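PDB 2YZC: uricase from Arthrobacter globiformis, which catalyses the oxidation of uric acid to 5-hydroxyisourate, which is further processed to (S)-allantoin, and is seen here with allantoate bound. Local coordinates for residues Gly208-Ala213 against Ile243-Pro248. Numbering follows the deposited sequence.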
# COMPACT_ATOMS: atom_id res chain seq x y z
N GLY A 208 -15.37 21.11 -9.85
CA GLY A 208 -16.79 21.33 -9.66
C GLY A 208 -17.65 20.83 -10.81
O GLY A 208 -18.74 20.29 -10.60
N LEU A 209 -17.18 21.01 -12.04
CA LEU A 209 -17.92 20.57 -13.22
C LEU A 209 -18.01 19.05 -13.29
O LEU A 209 -19.04 18.49 -13.68
CB LEU A 209 -17.27 21.11 -14.49
CG LEU A 209 -17.27 22.63 -14.64
CD1 LEU A 209 -16.40 23.05 -15.81
CD2 LEU A 209 -18.71 23.12 -14.83
N LEU A 210 -16.92 18.38 -12.91
CA LEU A 210 -16.89 16.92 -12.92
C LEU A 210 -17.85 16.37 -11.87
O LEU A 210 -18.63 15.46 -12.15
CB LEU A 210 -15.48 16.41 -12.63
CG LEU A 210 -14.40 16.70 -13.68
CD1 LEU A 210 -13.04 16.26 -13.16
CD2 LEU A 210 -14.72 15.97 -14.98
N LEU A 211 -17.79 16.94 -10.67
CA LEU A 211 -18.65 16.51 -9.58
C LEU A 211 -20.12 16.74 -9.93
O LEU A 211 -20.97 15.89 -9.66
CB LEU A 211 -18.29 17.27 -8.31
CG LEU A 211 -17.58 16.55 -7.15
CD1 LEU A 211 -16.81 15.33 -7.64
CD2 LEU A 211 -16.66 17.54 -6.45
N LYS A 212 -20.40 17.89 -10.54
CA LYS A 212 -21.75 18.26 -10.92
C LYS A 212 -22.33 17.32 -11.97
O LYS A 212 -23.47 16.87 -11.85
CB LYS A 212 -21.78 19.70 -11.45
CG LYS A 212 -23.15 20.15 -11.95
CD LYS A 212 -23.08 21.57 -12.52
CE LYS A 212 -24.41 22.01 -13.10
NZ LYS A 212 -25.49 22.04 -12.07
N ALA A 213 -21.55 17.04 -13.01
CA ALA A 213 -22.01 16.15 -14.08
C ALA A 213 -22.20 14.74 -13.54
O ALA A 213 -23.16 14.06 -13.90
CB ALA A 213 -21.01 16.14 -15.22
N ILE A 243 -9.72 16.19 -22.37
CA ILE A 243 -9.70 15.68 -21.02
C ILE A 243 -9.83 14.17 -21.13
O ILE A 243 -10.62 13.66 -21.93
CB ILE A 243 -10.85 16.26 -20.17
CG1 ILE A 243 -10.81 15.67 -18.76
CG2 ILE A 243 -12.19 15.99 -20.84
CD1 ILE A 243 -11.77 16.31 -17.79
N LYS A 244 -9.02 13.46 -20.36
CA LYS A 244 -9.04 12.01 -20.37
C LYS A 244 -9.45 11.56 -18.98
O LYS A 244 -9.01 12.13 -17.99
CB LYS A 244 -7.66 11.45 -20.69
CG LYS A 244 -7.18 11.73 -22.09
CD LYS A 244 -5.89 10.99 -22.39
CE LYS A 244 -5.57 11.03 -23.87
NZ LYS A 244 -4.40 10.16 -24.18
N MET A 245 -10.30 10.54 -18.93
CA MET A 245 -10.74 10.02 -17.65
C MET A 245 -10.61 8.51 -17.60
O MET A 245 -10.75 7.82 -18.62
CB MET A 245 -12.18 10.43 -17.38
CG MET A 245 -12.36 11.91 -17.15
SD MET A 245 -14.09 12.39 -17.17
CE MET A 245 -14.27 12.83 -18.87
N SER A 246 -10.33 8.02 -16.40
CA SER A 246 -10.20 6.59 -16.15
C SER A 246 -11.07 6.39 -14.92
O SER A 246 -10.72 6.80 -13.81
CB SER A 246 -8.74 6.25 -15.83
OG SER A 246 -8.59 4.85 -15.65
N LEU A 247 -12.23 5.77 -15.12
CA LEU A 247 -13.18 5.56 -14.04
C LEU A 247 -13.51 4.12 -13.74
O LEU A 247 -14.06 3.41 -14.58
CB LEU A 247 -14.49 6.29 -14.36
CG LEU A 247 -14.40 7.78 -14.72
CD1 LEU A 247 -15.80 8.31 -15.00
CD2 LEU A 247 -13.76 8.55 -13.57
N PRO A 248 -13.16 3.64 -12.54
CA PRO A 248 -13.48 2.25 -12.23
C PRO A 248 -14.94 2.19 -11.80
O PRO A 248 -15.48 3.17 -11.26
CB PRO A 248 -12.54 1.93 -11.07
CG PRO A 248 -12.42 3.25 -10.37
CD PRO A 248 -12.25 4.21 -11.53
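L210 reaches from helix 199-216 toward strand 240-254 and meets the terminal methyl of I243 and the sulfur of M245. One methyl does the touching: L210 CD2 lies 4.1 Å from I243 CD1 and 4.2 Å from M245 SD. Leucine and isoleucine extend from opposite directions, and their terminal methyls meet nearly end to end. I243 extends fully, CG1 anti to the backbone N (chi1 179°) and CD1 continuing that line (chi2 172°), which carries CD1 out from the strand to the helix. I243 and M245 stand two apart on the strand and face the helix, while the backbones stay well separated, 10.4 Å between L210 CA and M245 CA. A188 of strand 182-192 touches both L210 and M245, and helix 222-236 closes in with M229 on L210 and M226 on M245. The contact thus joins a helix to the face of the antiparallel sheet, the layered arrangement of the tunnelling fold to which uricases belong. With all three touching residues buried and no hydrogen bond between the segments, the direct contact is purely apolar, a small part of a core shared with A188, M226 and M229, resting on dispersion and nonpolar burial rather than directional bonds.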